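D-3-phosphoglycerate dehydrogenase oxidoreductase protein (Ralstonia solanacearum, PDB 3GG9) probably oxidises D-3-phosphoglycerate with NAD as cofactor, as a member of the D-isomer specific 2-hydroxyacid dehydrogenase family. Local coordinates at residues C20-L23 with L24-H27; W189-E192 with N193-E196; D276-T280 with E281-Q285; G286-L289 with L290-E293; F317-I320 with L321-L324. All coordinates share one frame; numbering follows the deposited sequence. Where two conformers were deposited one is given.

Contact 1: C20-L23 with L24-H27; sequences CFSL and LQDH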
loop_
_atom_site.group_PDB
_atom_site.type_symbol
_atom_site.label_atom_id
_atom_site.label_comp_id
_atom_site.label_asym_id
_atom_site.label_seq_id
_atom_site.Cartn_x
_atom_site.Cartn_y
_atom_site.Cartn_z
ATOM N N CYS A 20 -14.732 -19.155 14.495
ATOM C CA CYS A 20 -14.835 -19.215 15.949
ATOM C C CYS A 20 -16.231 -18.873 16.501
ATOM O O CYS A 20 -16.510 -19.172 17.644
ATOM C CB CYS A 20 -13.752 -18.349 16.615
ATOM S SG CYS A 20 -14.022 -16.574 16.454
ATOM N N PHE A 21 -17.093 -18.246 15.703
ATOM C CA PHE A 21 -18.448 -17.905 16.151
ATOM C C PHE A 21 -19.252 -19.115 16.668
ATOM O O PHE A 21 -20.139 -18.962 17.523
ATOM C CB PHE A 21 -19.220 -17.243 15.024
ATOM C CG PHE A 21 -20.433 -16.507 15.486
ATOM C CD1 PHE A 21 -20.307 -15.309 16.184
ATOM C CD2 PHE A 21 -21.703 -17.005 15.222
ATOM C CE1 PHE A 21 -21.438 -14.620 16.615
ATOM C CE2 PHE A 21 -22.852 -16.318 15.652
ATOM C CZ PHE A 21 -22.717 -15.133 16.339
ATOM N N SER A 22 -18.918 -20.309 16.163
ATOM C CA SER A 22 -19.602 -21.546 16.571
ATOM C C SER A 22 -19.319 -21.914 18.026
ATOM O O SER A 22 -20.033 -22.740 18.615
ATOM C CB SER A 22 -19.251 -22.716 15.642
ATOM O OG SER A 22 -20.024 -23.865 15.977
ATOM N N LEU A 23 -18.292 -21.304 18.613
ATOM C CA LEU A 23 -18.022 -21.455 20.043
ATOM C C LEU A 23 -19.199 -21.028 20.924
ATOM O O LEU A 23 -19.354 -21.540 22.024
ATOM C CB LEU A 23 -16.772 -20.673 20.469
ATOM C CG LEU A 23 -15.400 -21.134 19.964
ATOM C CD1 LEU A 23 -14.331 -20.102 20.327
ATOM C CD2 LEU A 23 -15.036 -22.509 20.504
ATOM N N LEU A 24 -20.021 -20.096 20.442
ATOM C CA LEU A 24 -21.146 -19.585 21.219
ATOM C C LEU A 24 -22.490 -20.265 20.893
ATOM O O LEU A 24 -23.559 -19.651 21.063
ATOM C CB LEU A 24 -21.270 -18.063 21.006
ATOM C CG LEU A 24 -20.077 -17.173 21.394
ATOM C CD1 LEU A 24 -20.345 -15.722 20.983
ATOM C CD2 LEU A 24 -19.741 -17.274 22.875
ATOM N N GLN A 25 -22.430 -21.526 20.458
ATOM C CA GLN A 25 -23.598 -22.258 19.923
ATOM C C GLN A 25 -24.676 -22.530 20.963
ATOM O O GLN A 25 -25.847 -22.618 20.620
ATOM C CB GLN A 25 -23.180 -23.585 19.276
ATOM C CG GLN A 25 -22.398 -24.525 20.209
ATOM C CD GLN A 25 -22.033 -25.843 19.547
ATOM O OE1 GLN A 25 -21.793 -26.843 20.229
ATOM N NE2 GLN A 25 -21.985 -25.854 18.217
ATOM N N ASP A 26 -24.262 -22.631 22.220
ATOM C CA ASP A 26 -25.173 -22.817 23.345
ATOM C C ASP A 26 -25.801 -21.508 23.842
ATOM O O ASP A 26 -26.499 -21.521 24.846
ATOM C CB ASP A 26 -24.440 -23.527 24.494
ATOM C CG ASP A 26 -25.381 -24.000 25.602
ATOM O OD1 ASP A 26 -26.497 -24.462 25.291
ATOM O OD2 ASP A 26 -25.013 -23.870 26.783
ATOM N N HIS A 27 -25.567 -20.390 23.148
ATOM C CA HIS A 27 -25.993 -19.063 23.630
ATOM C C HIS A 27 -26.724 -18.312 22.571
ATOM O O HIS A 27 -26.622 -18.642 21.393
ATOM C CB HIS A 27 -24.791 -18.249 24.099
ATOM C CG HIS A 27 -23.939 -18.980 25.093
ATOM N ND1 HIS A 27 -24.252 -19.046 26.434
ATOM C CD2 HIS A 27 -22.834 -19.743 24.928
ATOM C CE1 HIS A 27 -23.361 -19.796 27.057
ATOM N NE2 HIS A 27 -22.486 -20.225 26.166
HETATM O O HOH W 1 -21.567 -22.468 23.329
#
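A 3-10 segment running into a type I beta turn brings Phe21 and Ser22 against Leu24 and Gln25. It lies in the crossover between the parallel strands 4-7 and 28-31 of the smaller sheet. Leu24 N donates to Phe21 O at 3.1 Å, and the bond is nearly straight at 163°. The next step is looser: Gln25 N makes only a weak bond to Ser22 O. The Gln25 side chain folds back over that same oxygen. The backbone already sets Gln25 CB 3.3 Å from Ser22 O. CG sits between the backbone N and the carbonyl carbon (chi1 56°), which brings it to 3.4 Å from Ser22 O. The chain is extended beyond CG. Leu24 is buried; its side chain packs on Ile5 of strand 4-7, Val29 of strand 28-31 and Phe317 of helix 306-324. Phe21 packs on Val29 and Val31 of strand 28-31. The turn itself is closed by His27 N on Leu24 O at 3.0 Å. A water bridges the turn: it donates to Leu23 O at 2.7 Å and accepts from Asp26 N at 2.9 Å.

Contact 2: W189-E192 with N193-E196; sequences WGRE and NSKE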
loop_
_atom_site.group_PDB
_atom_site.type_symbol
_atom_site.label_atom_id
_atom_site.label_comp_id
_atom_site.label_asym_id
_atom_site.label_seq_id
_atom_site.Cartn_x
_atom_site.Cartn_y
_atom_site.Cartn_z
ATOM N N TRP A 189 13.830 5.926 18.258
ATOM C CA TRP A 189 13.843 6.727 19.478
ATOM C C TRP A 189 12.696 6.281 20.410
ATOM O O TRP A 189 11.735 5.684 19.963
ATOM C CB TRP A 189 13.780 8.231 19.160
ATOM C CG TRP A 189 14.348 9.053 20.304
ATOM C CD1 TRP A 189 15.671 9.254 20.599
ATOM C CD2 TRP A 189 13.606 9.719 21.324
ATOM N NE1 TRP A 189 15.794 10.015 21.732
ATOM C CE2 TRP A 189 14.539 10.314 22.198
ATOM C CE3 TRP A 189 12.241 9.876 21.582
ATOM C CZ2 TRP A 189 14.150 11.057 23.310
ATOM C CZ3 TRP A 189 11.848 10.608 22.694
ATOM C CH2 TRP A 189 12.800 11.192 23.544
ATOM N N GLY A 190 12.831 6.542 21.708
ATOM C CA GLY A 190 11.813 6.191 22.708
ATOM C C GLY A 190 12.395 6.295 24.101
ATOM O O GLY A 190 13.450 6.908 24.287
ATOM N N ARG A 191 11.713 5.687 25.074
ATOM C CA ARG A 191 12.184 5.576 26.456
ATOM C C ARG A 191 13.465 4.767 26.455
ATOM O O ARG A 191 13.753 4.088 25.488
ATOM C CB ARG A 191 11.191 4.768 27.303
ATOM C CG ARG A 191 9.843 5.410 27.581
ATOM C CD ARG A 191 8.891 4.387 28.259
ATOM N NE ARG A 191 8.555 3.261 27.374
ATOM C CZ ARG A 191 9.051 2.026 27.479
ATOM N NH1 ARG A 191 9.911 1.720 28.444
ATOM N NH2 ARG A 191 8.684 1.092 26.611
ATOM N N GLU A 192 14.198 4.819 27.557
ATOM C CA GLU A 192 15.472 4.126 27.692
ATOM C C GLU A 192 15.460 2.656 27.316
ATOM O O GLU A 192 16.377 2.200 26.619
ATOM C CB GLU A 192 16.003 4.281 29.125
ATOM C CG GLU A 192 17.259 3.475 29.442
ATOM C CD GLU A 192 18.461 3.826 28.570
ATOM O OE1 GLU A 192 18.534 4.939 27.976
ATOM O OE2 GLU A 192 19.369 2.981 28.512
ATOM N N ASN A 193 14.464 1.903 27.791
ATOM C CA ASN A 193 14.438 0.458 27.502
ATOM C C ASN A 193 14.150 0.133 26.016
ATOM O O ASN A 193 14.667 -0.842 25.510
ATOM C CB ASN A 193 13.535 -0.333 28.470
ATOM C CG ASN A 193 14.209 -0.606 29.839
ATOM O OD1 ASN A 193 13.544 -0.634 30.864
ATOM N ND2 ASN A 193 15.518 -0.820 29.838
ATOM N N SER A 194 13.367 0.974 25.331
ATOM C CA SER A 194 13.205 0.891 23.873
ATOM C C SER A 194 14.548 1.076 23.158
ATOM O O SER A 194 14.874 0.327 22.239
ATOM C CB SER A 194 12.248 1.962 23.363
ATOM O OG SER A 194 10.906 1.683 23.719
ATOM N N LYS A 195 15.315 2.080 23.585
ATOM C CA LYS A 195 16.633 2.328 23.024
ATOM C C LYS A 195 17.537 1.125 23.209
ATOM O O LYS A 195 18.270 0.782 22.296
ATOM C CB LYS A 195 17.281 3.563 23.629
ATOM C CG LYS A 195 16.544 4.874 23.369
ATOM C CD LYS A 195 17.188 5.913 24.241
ATOM C CE LYS A 195 16.811 7.312 23.866
ATOM N NZ LYS A 195 17.442 8.208 24.869
ATOM N N GLU A 196 17.438 0.465 24.364
ATOM C CA GLU A 196 18.330 -0.653 24.707
ATOM C C GLU A 196 18.030 -1.852 23.817
ATOM O O GLU A 196 18.943 -2.489 23.284
ATOM C CB GLU A 196 18.211 -1.031 26.196
ATOM C CG GLU A 196 18.797 -0.010 27.188
ATOM C CD GLU A 196 18.659 -0.433 28.673
ATOM O OE1 GLU A 196 18.761 0.442 29.566
ATOM O OE2 GLU A 196 18.456 -1.637 28.957
HETATM O O HOH W 2 9.237 4.171 23.905
HETATM O O HOH W 3 17.596 7.319 27.758
#
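Trp189 and Lys195 lie side by side and point the same way, where strand 185-189 of the Rossmann-type sheet gives way to helix 192-200. The lysine chain is extended beyond CG, and its CE comes to 3.6 Å from Trp189 NE1, set obliquely to the indole. The same CE is 3.4 Å from Gly190 O. Glu192 crosses Lys195 at about a right angle. Their charged ends are not in contact; a water between them donates to Glu192 OE1 and accepts from Lys195 NZ. Through its other oxygen, OE2, Glu192 meets Glu196, with the carboxylate planes 66° apart. Glu192 OE2 and Glu196 OE1 are only 2.8 Å apart. Two acceptors this close would repel if both were charged, so a raised pKa for one of them is possible. Arg191 is the N-cap residue, and its O accepts from Lys195 N at 3.2 Å. Its guanidinium is turned so that Ser194 OG lies over one face. The bend at chi3 (-65°) brings the arginine tip alongside Asn193 and Ser194. A second water accepts from Arg191 N at 3.1 Å and bonds to Ser194 OG at 3.0 Å.

Contact 3: D276-T280 with E281-Q285; sequences DVFET and EPILQ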
loop_
_atom_site.group_PDB
_atom_site.type_symbol
_atom_site.label_atom_id
_atom_site.label_comp_id
_atom_site.label_asym_id
_atom_site.label_seq_id
_atom_site.Cartn_x
_atom_site.Cartn_y
_atom_site.Cartn_z
ATOM N N ASP A 276 -4.444 6.237 10.821
ATOM C CA ASP A 276 -5.440 5.172 10.927
ATOM C C ASP A 276 -6.340 5.411 12.135
ATOM O O ASP A 276 -7.275 4.690 12.354
ATOM C CB ASP A 276 -4.731 3.805 11.001
ATOM C CG ASP A 276 -5.703 2.619 11.008
ATOM O OD1 ASP A 276 -6.483 2.477 10.044
ATOM O OD2 ASP A 276 -5.670 1.809 11.976
ATOM N N VAL A 277 -6.090 6.480 12.884
ATOM C CA VAL A 277 -6.738 6.653 14.174
ATOM C C VAL A 277 -7.169 8.105 14.342
ATOM O O VAL A 277 -6.452 9.023 13.934
ATOM C CB VAL A 277 -5.794 6.258 15.361
ATOM C CG1 VAL A 277 -5.591 4.755 15.401
ATOM C CG2 VAL A 277 -4.432 7.000 15.265
ATOM N N PHE A 278 -8.340 8.286 14.938
ATOM C CA PHE A 278 -8.915 9.608 15.176
ATOM C C PHE A 278 -9.310 9.768 16.646
ATOM O O PHE A 278 -9.536 8.772 17.333
ATOM C CB PHE A 278 -10.159 9.780 14.312
ATOM C CG PHE A 278 -9.881 9.805 12.833
ATOM C CD1 PHE A 278 -9.760 11.024 12.156
ATOM C CD2 PHE A 278 -9.763 8.620 12.108
ATOM C CE1 PHE A 278 -9.522 11.059 10.789
ATOM C CE2 PHE A 278 -9.503 8.639 10.734
ATOM C CZ PHE A 278 -9.405 9.862 10.071
ATOM N N GLU A 279 -9.421 11.016 17.118
ATOM C CA GLU A 279 -9.824 11.285 18.509
ATOM C C GLU A 279 -11.238 10.794 18.792
ATOM O O GLU A 279 -11.536 10.304 19.878
ATOM C CB GLU A 279 -9.749 12.775 18.840
ATOM C CG GLU A 279 -8.353 13.344 18.925
ATOM C CD GLU A 279 -7.846 13.805 17.584
ATOM O OE1 GLU A 279 -8.606 13.702 16.590
ATOM O OE2 GLU A 279 -6.693 14.277 17.524
ATOM N N THR A 280 -12.106 10.947 17.801
ATOM C CA THR A 280 -13.470 10.478 17.894
ATOM C C THR A 280 -13.690 9.504 16.751
ATOM O O THR A 280 -13.332 9.798 15.615
ATOM C CB THR A 280 -14.456 11.670 17.784
ATOM O OG1 THR A 280 -14.292 12.517 18.930
ATOM C CG2 THR A 280 -15.888 11.198 17.724
ATOM N N GLU A 281 -14.249 8.339 17.064
ATOM C CA GLU A 281 -14.560 7.308 16.088
ATOM C C GLU A 281 -15.932 6.754 16.495
ATOM O O GLU A 281 -16.218 6.667 17.688
ATOM C CB GLU A 281 -13.475 6.209 16.099
ATOM C CG GLU A 281 -12.094 6.679 15.558
ATOM C CD GLU A 281 -10.958 5.685 15.814
ATOM O OE1 GLU A 281 -11.232 4.543 16.201
ATOM O OE2 GLU A 281 -9.783 6.046 15.631
ATOM N N PRO A 282 -16.805 6.413 15.521
ATOM C CA PRO A 282 -16.646 6.519 14.076
ATOM C C PRO A 282 -16.766 7.946 13.541
ATOM O O PRO A 282 -17.361 8.821 14.184
ATOM C CB PRO A 282 -17.776 5.644 13.528
ATOM C CG PRO A 282 -18.745 5.534 14.593
ATOM C CD PRO A 282 -18.093 5.802 15.889
ATOM N N ILE A 283 -16.157 8.162 12.389
ATOM C CA ILE A 283 -16.251 9.415 11.650
ATOM C C ILE A 283 -17.313 9.201 10.563
ATOM O O ILE A 283 -17.051 8.521 9.563
ATOM C CB ILE A 283 -14.876 9.783 11.009
ATOM C CG1 ILE A 283 -13.782 9.965 12.078
ATOM C CG2 ILE A 283 -14.989 11.024 10.109
ATOM C CD1 ILE A 283 -13.784 11.328 12.738
ATOM N N LEU A 284 -18.511 9.750 10.777
ATOM C CA LEU A 284 -19.647 9.555 9.865
ATOM C C LEU A 284 -20.022 10.833 9.146
ATOM O O LEU A 284 -20.769 10.810 8.165
ATOM C CB LEU A 284 -20.872 9.011 10.614
ATOM C CG LEU A 284 -20.785 7.638 11.298
ATOM C CD1 LEU A 284 -22.153 7.209 11.811
ATOM C CD2 LEU A 284 -20.233 6.604 10.349
ATOM N N GLN A 285 -19.489 11.943 9.641
ATOM C CA GLN A 285 -19.857 13.269 9.175
ATOM C C GLN A 285 -18.647 14.058 8.689
ATOM O O GLN A 285 -18.694 15.285 8.578
ATOM C CB GLN A 285 -20.582 14.022 10.290
ATOM C CG GLN A 285 -22.037 14.288 10.031
ATOM C CD GLN A 285 -22.851 13.031 9.983
ATOM O OE1 GLN A 285 -23.279 12.600 8.918
ATOM N NE2 GLN A 285 -23.076 12.428 11.142
#
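The loop turns back on itself, so that Glu281 reaches back to the main chain of Phe278, with OE2 near Val277 CA. Asp276 begins the first segment just after strand 272-275. Its carboxylate is hydrogen-bonded to Thr298 OG1 and to the backbone N of Ile301 and Gly302. Val277 follows, and its CA lies 3.4 Å from Glu281 OE2. Phe278 carries the contact. Its N donates to Glu281 OE2 at 2.8 Å and 175°, meeting the anti lone pair of that oxygen. The glutamate chain is extended beyond CG, which lets the carboxylate span the turn. Its other oxygen, OE1, bonds to His300 ND1. The backbone bond thus steadies the carboxylate that faces the histidine, an arrangement consistent with the glutamate-histidine pair of this family. Ile283 lies over one face of the Phe278 ring: CG1 is 4.2 Å from the centroid and 19° off the normal, a CH-pi contact offset toward the rim. Glu279 points outward, and its OE1 binds a glycerol, probably from the crystallisation liquor. Thr280 completes the bend; its O is 3.3 Å from Ile283 CD1. The peptide bond before Pro282 is cis, which helps turn the chain from Glu281 to Ile283. The loop leads from strand 272-275 toward strand 295-297 at the border of the parallel sheet. Trp138 of the second subunit packs on Glu281, Pro282, Ile283 and Leu284, while His300 lies in the loop between strand 295-297 and helix 306-324.

Contact 4: G286-L289 with L290-E293; sequences GHTL and LRME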
loop_
_atom_site.group_PDB
_atom_site.type_symbol
_atom_site.label_atom_id
_atom_site.label_comp_id
_atom_site.label_asym_id
_atom_site.label_seq_id
_atom_site.Cartn_x
_atom_site.Cartn_y
_atom_site.Cartn_z
ATOM N N GLY A 286 -17.560 13.348 8.401
ATOM C CA GLY A 286 -16.379 13.962 7.804
ATOM C C GLY A 286 -15.393 14.455 8.839
ATOM O O GLY A 286 -15.630 14.347 10.055
ATOM N N HIS A 287 -14.299 15.015 8.332
ATOM C CA HIS A 287 -13.174 15.462 9.131
ATOM C C HIS A 287 -12.262 16.296 8.250
ATOM O O HIS A 287 -12.108 16.014 7.052
ATOM C CB HIS A 287 -12.378 14.266 9.679
ATOM C CG HIS A 287 -11.447 14.640 10.785
ATOM N ND1 HIS A 287 -10.198 15.167 10.552
ATOM C CD2 HIS A 287 -11.585 14.579 12.132
ATOM C CE1 HIS A 287 -9.604 15.415 11.703
ATOM N NE2 HIS A 287 -10.424 15.067 12.678
ATOM N N THR A 288 -11.652 17.313 8.845
ATOM C CA THR A 288 -10.686 18.203 8.161
ATOM C C THR A 288 -9.626 17.418 7.370
ATOM O O THR A 288 -9.343 17.729 6.211
ATOM C CB THR A 288 -10.020 19.149 9.206
ATOM O OG1 THR A 288 -11.042 19.933 9.837
ATOM C CG2 THR A 288 -9.045 20.095 8.578
ATOM N N LEU A 289 -9.060 16.386 7.995
ATOM C CA LEU A 289 -8.005 15.577 7.379
ATOM C C LEU A 289 -8.455 14.818 6.141
ATOM O O LEU A 289 -7.646 14.563 5.251
ATOM C CB LEU A 289 -7.430 14.587 8.389
ATOM C CG LEU A 289 -6.432 15.102 9.423
ATOM C CD1 LEU A 289 -6.019 13.913 10.252
ATOM C CD2 LEU A 289 -5.189 15.771 8.753
ATOM N N LEU A 290 -9.743 14.476 6.082
ATOM C CA LEU A 290 -10.309 13.756 4.944
ATOM C C LEU A 290 -10.406 14.649 3.718
ATOM O O LEU A 290 -10.455 14.158 2.599
ATOM C CB LEU A 290 -11.689 13.153 5.281
ATOM C CG LEU A 290 -11.829 12.129 6.416
ATOM C CD1 LEU A 290 -13.223 11.518 6.470
ATOM C CD2 LEU A 290 -10.822 11.041 6.245
ATOM N N ARG A 291 -10.432 15.961 3.937
ATOM C CA ARG A 291 -10.495 16.915 2.834
ATOM C C ARG A 291 -9.123 17.457 2.415
ATOM O O ARG A 291 -9.039 18.393 1.625
ATOM C CB ARG A 291 -11.470 18.045 3.177
ATOM C CG ARG A 291 -12.849 17.510 3.539
ATOM C CD ARG A 291 -13.867 18.628 3.723
ATOM N NE ARG A 291 -13.664 19.393 4.956
ATOM C CZ ARG A 291 -14.070 19.023 6.172
ATOM N NH1 ARG A 291 -13.844 19.835 7.190
ATOM N NH2 ARG A 291 -14.692 17.859 6.385
ATOM N N MET A 292 -8.062 16.849 2.943
ATOM C CA MET A 292 -6.678 17.189 2.596
ATOM C C MET A 292 -6.047 16.132 1.690
ATOM O O MET A 292 -5.916 14.966 2.081
ATOM C CB MET A 292 -5.843 17.356 3.874
ATOM C CG MET A 292 -6.033 18.708 4.574
ATOM S SD MET A 292 -5.046 18.944 6.080
ATOM C CE MET A 292 -6.320 18.932 7.265
ATOM N N GLU A 293 -5.640 16.552 0.490
ATOM C CA GLU A 293 -5.016 15.669 -0.507
ATOM C C GLU A 293 -3.686 15.059 -0.029
ATOM O O GLU A 293 -3.299 13.975 -0.476
ATOM C CB GLU A 293 -4.819 16.401 -1.840
ATOM C CG GLU A 293 -3.789 17.542 -1.819
ATOM C CD GLU A 293 -3.420 18.067 -3.208
ATOM O OE1 GLU A 293 -3.828 17.463 -4.235
ATOM O OE2 GLU A 293 -2.711 19.095 -3.262
#
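Met292 packs back along Thr288 and Leu289. Its CB is 3.6 Å from Leu289 O, and CG lies 3.8 Å from Thr288 O. SD passes the Leu289 side chain at 4.2 Å from CD2. The chain then bends at chi3 (-111°) and carries CE between its two neighbours, 3.7 Å from Leu289 CD2 and close against Thr288 CG2. This last approach is tighter than usual, so the exact place of the methyl is doubtful. Beyond the methionine, Val262 of helix 260-267 touches the same group of side chains. The Arg291 side chain bends at chi3 and returns toward His287 and Thr288. One face of its guanidinium lies over Thr288 CA and His287 O, without a hydrogen bond to that oxygen. His287 turns its ring so that ND1 accepts from Leu289 N at 3.1 Å, in the ring plane. Leu290 CG rests 3.9 Å from His287 CB, and Leu290 O bonds to Lys134 of the second subunit. The backbone bonds go from Leu290 N to His287 O, Arg291 N to Thr288 O and Met292 N to Leu289 O. These steps of three residues mark a short 3-10 turn, here in the link between the parallel strands 272-275 and 295-297 of the Rossmann-type domain.

Contact 5: F317-I320 with L321-L324; sequences FQNI and LDIL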
loop_
_atom_site.group_PDB
_atom_site.type_symbol
_atom_site.label_atom_id
_atom_site.label_comp_id
_atom_site.label_asym_id
_atom_site.label_seq_id
_atom_site.Cartn_x
_atom_site.Cartn_y
_atom_site.Cartn_z
ATOM N N PHE A 317 -14.383 -15.348 23.148
ATOM C CA PHE A 317 -15.478 -16.325 23.220
ATOM C C PHE A 317 -15.129 -17.503 24.124
ATOM O O PHE A 317 -15.936 -17.896 24.964
ATOM C CB PHE A 317 -15.870 -16.860 21.841
ATOM C CG PHE A 317 -16.422 -15.825 20.894
ATOM C CD1 PHE A 317 -16.832 -14.570 21.341
ATOM C CD2 PHE A 317 -16.533 -16.115 19.537
ATOM C CE1 PHE A 317 -17.345 -13.632 20.445
ATOM C CE2 PHE A 317 -17.062 -15.184 18.644
ATOM C CZ PHE A 317 -17.463 -13.940 19.100
ATOM N N GLN A 318 -13.934 -18.063 23.946
ATOM C CA GLN A 318 -13.448 -19.122 24.842
ATOM C C GLN A 318 -13.363 -18.638 26.293
ATOM O O GLN A 318 -13.641 -19.404 27.217
ATOM C CB GLN A 318 -12.109 -19.687 24.371
ATOM C CG GLN A 318 -11.705 -21.033 24.995
ATOM C CD GLN A 318 -12.776 -22.121 24.839
ATOM O OE1 GLN A 318 -13.261 -22.380 23.736
ATOM N NE2 GLN A 318 -13.136 -22.776 25.954
ATOM N N ASN A 319 -13.030 -17.360 26.495
ATOM C CA ASN A 319 -12.993 -16.797 27.848
ATOM C C ASN A 319 -14.356 -16.876 28.552
ATOM O O ASN A 319 -14.434 -17.239 29.734
ATOM C CB ASN A 319 -12.433 -15.367 27.851
ATOM C CG ASN A 319 -10.909 -15.315 27.738
ATOM O OD1 ASN A 319 -10.210 -16.321 27.888
ATOM N ND2 ASN A 319 -10.387 -14.120 27.494
ATOM N N ILE A 320 -15.423 -16.543 27.830
ATOM C CA ILE A 320 -16.776 -16.672 28.357
ATOM C C ILE A 320 -17.069 -18.136 28.721
ATOM O O ILE A 320 -17.532 -18.424 29.829
ATOM C CB ILE A 320 -17.838 -16.131 27.388
ATOM C CG1 ILE A 320 -17.699 -14.608 27.237
ATOM C CG2 ILE A 320 -19.246 -16.481 27.880
ATOM C CD1 ILE A 320 -18.500 -14.030 26.063
ATOM N N LEU A 321 -16.760 -19.055 27.809
ATOM C CA LEU A 321 -16.946 -20.487 28.065
ATOM C C LEU A 321 -16.156 -21.001 29.273
ATOM O O LEU A 321 -16.674 -21.808 30.049
ATOM C CB LEU A 321 -16.613 -21.341 26.838
ATOM C CG LEU A 321 -17.267 -21.014 25.489
ATOM C CD1 LEU A 321 -16.937 -22.096 24.479
ATOM C CD2 LEU A 321 -18.785 -20.802 25.588
ATOM N N ASP A 322 -14.912 -20.544 29.418
ATOM C CA ASP A 322 -14.044 -20.959 30.521
ATOM C C ASP A 322 -14.563 -20.450 31.863
ATOM O O ASP A 322 -14.470 -21.158 32.856
ATOM C CB ASP A 322 -12.605 -20.457 30.349
ATOM C CG ASP A 322 -11.848 -21.147 29.230
ATOM O OD1 ASP A 322 -12.201 -22.272 28.803
ATOM O OD2 ASP A 322 -10.855 -20.541 28.783
ATOM N N ILE A 323 -15.098 -19.227 31.888
ATOM C CA ILE A 323 -15.637 -18.651 33.124
ATOM C C ILE A 323 -16.878 -19.415 33.598
ATOM O O ILE A 323 -17.018 -19.697 34.787
ATOM C CB ILE A 323 -15.873 -17.111 32.998
ATOM C CG1 ILE A 323 -14.792 -16.363 33.757
ATOM C CG2 ILE A 323 -17.203 -16.661 33.571
ATOM C CD1 ILE A 323 -13.510 -16.306 33.040
ATOM N N LEU A 324 -17.738 -19.787 32.657
ATOM C CA LEU A 324 -18.941 -20.554 32.971
ATOM C C LEU A 324 -18.637 -21.958 33.503
ATOM O O LEU A 324 -19.515 -22.606 34.071
ATOM C CB LEU A 324 -19.873 -20.625 31.760
ATOM C CG LEU A 324 -20.456 -19.306 31.251
ATOM C CD1 LEU A 324 -21.136 -19.511 29.916
ATOM C CD2 LEU A 324 -21.416 -18.677 32.255
HETATM O O HOH W 4 -10.013 -18.424 29.999
#
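Gln318 and Asp322 meet one turn apart on helix 306-324, and regular backbone bonds hold the turn beneath them. Leu321 N donates to Phe317 O, Asp322 N to Gln318 O, Ile323 N to Asn319 O and Leu324 N to Ile320 O. The shortest of these is Asp322 N to Gln318 O at 2.8 Å. Among the side chains, Gln318 NE2 donates to Asp322 OD1 at 3.0 Å and 168°. The acceptor lies in the amide plane of Gln318, but the donor comes to OD1 from above the carboxylate plane, 48° out of it. Gln318 reaches it through a bend at chi2 (54°), and the two side chains cross at about a right angle. The other end of the amide, Gln318 OE1, is in van der Waals contact with Leu321 CD1 at 3.8 Å. A water lies 2.6 Å from Asp322 OD2 and 3.0 Å from Asn319 OD1. It has more acceptors around it than protons to give, so which of them it serves is doubtful. Apolar contact is lighter. Ile320 and Leu324 run side by side, with CG2 of Ile320 4.1 Å from CD1 of Leu324. The helix lies on the smaller parallel sheet. Phe317 and Ile320 pack on Val53 of strand 51-54, Asn319 and Ile320 on Ser76 of strand 74-77, and Asn319 and Ile323 on Leu102 of strand 100-102.

In the fold
The contacts follow one another along the chain; none nests in or crosses another. Contact 1 turns the chain into strand 28-31 of the smaller sheet. Contact 2 starts helix 192-200 at the end of strand 185-189 in the seven-stranded sheet, about 43 Å away between centres. Contacts 3 and 4 fold successive parts of the one link between strands 272-275 and 295-297, and they touch: the Phe278 and His287 rings meet edge to face. Contact 5 lies at the end of helix 306-324, which packs on the first sheet. Its helix touches contact 1 through Leu23 and Leu321 and through His27 and Leu324, joining early and late parts of the chain in one domain.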